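Local coordinates for protein CRISPR system Cmr subunit Cmr1-1 (Pyrococcus furiosus, PDB 4W8Z) that binds RNA and, together with Cmr6, caps the type III-B Cmr ribonucleoprotein complex, an RNA-guided machine of CRISPR immunity in Pyrococcus furiosus, at residues A[9-20]-A[164-175]. Sequence-based numbering, arbitrary orientation.
Sequences IEEFEIESITST and GSMKIVRASSEV
F12 and A171 face each other as a non-hydrogen-bonded pair of two antiparallel strands, 9-16 and 166-172; the ring meets A171 obliquely, CD1 lying 3.5 Å from its CB, and the same ring carbon touches I168 CD1. I14, I168 and M166 continue this apolar face. M166 is bent at chi2 (-72°), which carries SD past I14 CD1 and brings the terminal methyl CE toward T20, tip to tip, beside the S16 and T20 hydroxyls, themselves hydrogen-bonded to each other. Backbone bonds such as E15 N to K167 O (2.8 Å) join the strands, and between E13 and I14 the register slips by one residue. At this beta bulge V169 is the extra residue: its N bonds to E13 O, while its side chain crosses that of E15 at about a right angle, CG1 against E15 CB and OE1. The other face is charged. E13 and R170 run side by side, with carboxylate and guanidinium planes nearly perpendicular (87°), and form a salt bridge between E13 OE2 and R170 NH1 (3.2 Å); R128 grips the second oxygen, OE1. E15 pairs with R126, and K167, whose aliphatic chain crosses I17 at about a right angle, reaches E290. At one end the bent E10 side chain takes weak bonds from E174 N and V175 N at the start of helix 174-178, which S173 N-caps. At the other, S165 N donates to T18 OG1 (3.0 Å), also hydrogen-bonded to G162 O. The pairing joins the first and last strands of the RAMP domain's ferredoxin-like sheet, ordered 79-84, 126-133, 8-16, 166-172, the last an edge within this chain; F12, E10 and V175 pack on helix 136-152, while I17 and T18 touch helix 237-264.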
loop_
_atom_site.group_PDB
_atom_site.type_symbol
_atom_site.label_atom_id
_atom_site.label_comp_id
_atom_site.label_asym_id
_atom_site.label_seq_id
_atom_site.Cartn_x
_atom_site.Cartn_y
_atom_site.Cartn_z
ATOM N N ILE A 9 -15.055 -20.979 -4.103
ATOM C CA ILE A 9 -13.649 -20.899 -4.489
ATOM C C ILE A 9 -13.370 -19.761 -5.477
ATOM O O ILE A 9 -14.051 -19.614 -6.490
ATOM C CB ILE A 9 -13.160 -22.244 -5.085
ATOM C CG1 ILE A 9 -11.723 -22.118 -5.592
ATOM C CG2 ILE A 9 -14.089 -22.728 -6.195
ATOM C CD1 ILE A 9 -11.104 -23.435 -5.997
ATOM N N GLU A 10 -12.365 -18.949 -5.154
ATOM C CA GLU A 10 -11.963 -17.816 -5.983
ATOM C C GLU A 10 -10.494 -17.946 -6.364
ATOM O O GLU A 10 -9.646 -18.179 -5.504
ATOM C CB GLU A 10 -12.197 -16.498 -5.244
ATOM C CG GLU A 10 -13.612 -16.304 -4.739
ATOM C CD GLU A 10 -14.534 -15.737 -5.797
ATOM O OE1 GLU A 10 -14.244 -14.630 -6.304
ATOM O OE2 GLU A 10 -15.548 -16.396 -6.123
ATOM N N GLU A 11 -10.186 -17.796 -7.647
ATOM C CA GLU A 11 -8.818 -17.991 -8.111
ATOM C C GLU A 11 -8.283 -16.762 -8.840
ATOM O O GLU A 11 -8.993 -16.137 -9.626
ATOM C CB GLU A 11 -8.742 -19.217 -9.018
ATOM C CG GLU A 11 -9.511 -20.427 -8.503
ATOM C CD GLU A 11 -9.246 -21.679 -9.318
ATOM O OE1 GLU A 11 -8.075 -22.112 -9.376
ATOM O OE2 GLU A 11 -10.205 -22.228 -9.900
ATOM N N PHE A 12 -7.025 -16.422 -8.575
ATOM C CA PHE A 12 -6.401 -15.247 -9.174
ATOM C C PHE A 12 -4.962 -15.501 -9.602
ATOM O O PHE A 12 -4.230 -16.240 -8.946
ATOM C CB PHE A 12 -6.412 -14.068 -8.195
ATOM C CG PHE A 12 -7.782 -13.629 -7.779
ATOM C CD1 PHE A 12 -8.439 -12.627 -8.468
ATOM C CD2 PHE A 12 -8.408 -14.212 -6.690
ATOM C CE1 PHE A 12 -9.698 -12.218 -8.086
ATOM C CE2 PHE A 12 -9.669 -13.808 -6.303
ATOM C CZ PHE A 12 -10.314 -12.810 -7.001
ATOM N N GLU A 13 -4.560 -14.875 -10.701
ATOM C CA GLU A 13 -3.146 -14.737 -11.018
ATOM C C GLU A 13 -2.782 -13.262 -10.976
ATOM O O GLU A 13 -3.325 -12.463 -11.740
ATOM C CB GLU A 13 -2.811 -15.324 -12.389
ATOM C CG GLU A 13 -2.254 -16.733 -12.347
ATOM C CD GLU A 13 -1.476 -17.087 -13.603
ATOM O OE1 GLU A 13 -1.642 -18.217 -14.117
ATOM O OE2 GLU A 13 -0.690 -16.232 -14.071
ATOM N N ILE A 14 -1.884 -12.890 -10.070
ATOM C CA ILE A 14 -1.421 -11.510 -10.021
ATOM C C ILE A 14 0.009 -11.417 -10.537
ATOM O O ILE A 14 0.763 -12.386 -10.497
ATOM C CB ILE A 14 -1.511 -10.915 -8.598
ATOM C CG1 ILE A 14 -0.369 -11.422 -7.716
ATOM C CG2 ILE A 14 -2.865 -11.225 -7.981
ATOM C CD1 ILE A 14 -0.351 -10.811 -6.325
ATOM N N GLU A 15 0.366 -10.250 -11.055
ATOM C CA GLU A 15 1.680 -10.036 -11.634
ATOM C C GLU A 15 2.302 -8.768 -11.059
ATOM O O GLU A 15 1.606 -7.775 -10.827
ATOM C CB GLU A 15 1.578 -9.950 -13.159
ATOM C CG GLU A 15 2.880 -9.614 -13.863
ATOM C CD GLU A 15 2.721 -9.505 -15.371
ATOM O OE1 GLU A 15 2.157 -10.438 -15.984
ATOM O OE2 GLU A 15 3.154 -8.480 -15.943
ATOM N N SER A 16 3.609 -8.807 -10.818
ATOM C CA SER A 16 4.329 -7.639 -10.329
ATOM C C SER A 16 4.481 -6.582 -11.422
ATOM O O SER A 16 4.937 -6.873 -12.530
ATOM C CB SER A 16 5.705 -8.040 -9.794
ATOM O OG SER A 16 5.585 -8.954 -8.719
ATOM N N ILE A 17 4.088 -5.354 -11.106
ATOM C CA ILE A 17 4.317 -4.225 -11.994
ATOM C C ILE A 17 5.682 -3.614 -11.693
ATOM O O ILE A 17 6.415 -3.218 -12.600
ATOM C CB ILE A 17 3.220 -3.164 -11.846
ATOM C CG1 ILE A 17 1.903 -3.687 -12.422
ATOM C CG2 ILE A 17 3.626 -1.865 -12.519
ATOM C CD1 ILE A 17 0.700 -2.857 -12.035
ATOM N N THR A 18 6.022 -3.551 -10.410
ATOM C CA THR A 18 7.324 -3.059 -9.980
ATOM C C THR A 18 8.109 -4.166 -9.286
ATOM O O THR A 18 7.539 -5.193 -8.912
ATOM C CB THR A 18 7.194 -1.857 -9.024
ATOM O OG1 THR A 18 6.306 -2.191 -7.948
ATOM C CG2 THR A 18 6.657 -0.640 -9.759
ATOM N N SER A 19 9.413 -3.952 -9.123
ATOM C CA SER A 19 10.291 -4.916 -8.464
ATOM C C SER A 19 9.725 -5.310 -7.110
ATOM O O SER A 19 9.338 -4.451 -6.317
ATOM C CB SER A 19 11.697 -4.337 -8.298
ATOM O OG SER A 19 12.186 -3.820 -9.526
ATOM N N THR A 20 9.663 -6.612 -6.853
ATOM C CA THR A 20 9.032 -7.122 -5.641
ATOM C C THR A 20 10.063 -7.805 -4.753
ATOM O O THR A 20 10.868 -8.597 -5.231
ATOM C CB THR A 20 7.887 -8.106 -5.978
ATOM O OG1 THR A 20 6.877 -7.422 -6.734
ATOM C CG2 THR A 20 7.261 -8.665 -4.712
ATOM N N GLY A 164 6.535 -3.768 -5.211
ATOM C CA GLY A 164 5.489 -4.741 -4.977
ATOM C C GLY A 164 4.102 -4.302 -5.403
ATOM O O GLY A 164 3.101 -4.816 -4.901
ATOM N N SER A 165 4.031 -3.351 -6.330
ATOM C CA SER A 165 2.753 -3.013 -6.943
ATOM C C SER A 165 2.305 -4.160 -7.840
ATOM O O SER A 165 3.098 -4.705 -8.606
ATOM C CB SER A 165 2.849 -1.717 -7.737
ATOM O OG SER A 165 2.928 -0.601 -6.869
ATOM N N MET A 166 1.031 -4.523 -7.740
ATOM C CA MET A 166 0.509 -5.697 -8.423
ATOM C C MET A 166 -0.636 -5.374 -9.373
ATOM O O MET A 166 -1.301 -4.346 -9.242
ATOM C CB MET A 166 0.042 -6.725 -7.391
ATOM C CG MET A 166 1.137 -7.153 -6.432
ATOM S SD MET A 166 2.351 -8.213 -7.236
ATOM C CE MET A 166 3.745 -8.020 -6.133
ATOM N N LYS A 167 -0.858 -6.266 -10.333
ATOM C CA LYS A 167 -2.054 -6.219 -11.166
ATOM C C LYS A 167 -2.591 -7.633 -11.345
ATOM O O LYS A 167 -1.852 -8.604 -11.194
ATOM C CB LYS A 167 -1.761 -5.574 -12.523
ATOM C CG LYS A 167 -1.084 -6.488 -13.532
ATOM C CD LYS A 167 -0.614 -5.689 -14.729
ATOM C CE LYS A 167 -0.723 -6.487 -16.007
ATOM N NZ LYS A 167 -0.566 -5.604 -17.202
ATOM N N ILE A 168 -3.880 -7.744 -11.644
ATOM C CA ILE A 168 -4.492 -9.040 -11.915
ATOM C C ILE A 168 -4.448 -9.332 -13.409
ATOM O O ILE A 168 -5.035 -8.597 -14.199
ATOM C CB ILE A 168 -5.950 -9.091 -11.424
ATOM C CG1 ILE A 168 -6.005 -8.924 -9.904
ATOM C CG2 ILE A 168 -6.611 -10.390 -11.844
ATOM C CD1 ILE A 168 -7.408 -8.826 -9.353
ATOM N N VAL A 169 -3.748 -10.390 -13.803
ATOM C CA VAL A 169 -3.661 -10.730 -15.219
ATOM C C VAL A 169 -4.828 -11.613 -15.652
ATOM O O VAL A 169 -5.394 -11.416 -16.724
ATOM C CB VAL A 169 -2.324 -11.425 -15.570
ATOM C CG1 VAL A 169 -1.218 -10.395 -15.715
ATOM C CG2 VAL A 169 -1.956 -12.463 -14.528
ATOM N N ARG A 170 -5.195 -12.583 -14.822
ATOM C CA ARG A 170 -6.382 -13.381 -15.099
ATOM C C ARG A 170 -6.957 -13.961 -13.818
ATOM O O ARG A 170 -6.242 -14.157 -12.832
ATOM C CB ARG A 170 -6.076 -14.502 -16.089
ATOM C CG ARG A 170 -5.260 -15.645 -15.520
ATOM C CD ARG A 170 -5.013 -16.699 -16.585
ATOM N NE ARG A 170 -4.313 -16.131 -17.732
ATOM C CZ ARG A 170 -2.991 -16.097 -17.848
ATOM N NH1 ARG A 170 -2.232 -16.612 -16.890
ATOM N NH2 ARG A 170 -2.431 -15.556 -18.920
ATOM N N ALA A 171 -8.256 -14.232 -13.844
ATOM C CA ALA A 171 -8.962 -14.696 -12.664
ATOM C C ALA A 171 -10.241 -15.435 -13.027
ATOM O O ALA A 171 -10.724 -15.354 -14.157
ATOM C CB ALA A 171 -9.279 -13.525 -11.751
ATOM N N SER A 172 -10.767 -16.170 -12.054
ATOM C CA SER A 172 -12.109 -16.729 -12.126
ATOM C C SER A 172 -12.806 -16.391 -10.819
ATOM O O SER A 172 -12.619 -17.073 -9.810
ATOM C CB SER A 172 -12.083 -18.237 -12.356
ATOM O OG SER A 172 -13.394 -18.780 -12.307
ATOM N N SER A 173 -13.593 -15.323 -10.836
ATOM C CA SER A 173 -14.161 -14.792 -9.607
ATOM C C SER A 173 -15.650 -14.514 -9.724
ATOM O O SER A 173 -16.057 -13.511 -10.310
ATOM C CB SER A 173 -13.435 -13.510 -9.204
ATOM O OG SER A 173 -14.004 -12.961 -8.032
ATOM N N GLU A 174 -16.459 -15.404 -9.160
ATOM C CA GLU A 174 -17.900 -15.215 -9.154
ATOM C C GLU A 174 -18.266 -14.058 -8.236
ATOM O O GLU A 174 -19.277 -13.388 -8.446
ATOM C CB GLU A 174 -18.620 -16.492 -8.716
ATOM C CG GLU A 174 -18.568 -17.613 -9.742
ATOM C CD GLU A 174 -19.428 -18.805 -9.351
ATOM O OE1 GLU A 174 -20.172 -18.704 -8.350
ATOM O OE2 GLU A 174 -19.360 -19.843 -10.048
ATOM N N VAL A 175 -17.434 -13.816 -7.225
ATOM C CA VAL A 175 -17.682 -12.733 -6.278
ATOM C C VAL A 175 -17.546 -11.363 -6.940
ATOM O O VAL A 175 -18.425 -10.516 -6.797
ATOM C CB VAL A 175 -16.734 -12.806 -5.071
ATOM C CG1 VAL A 175 -16.868 -11.552 -4.220
ATOM C CG2 VAL A 175 -17.029 -14.041 -4.249
#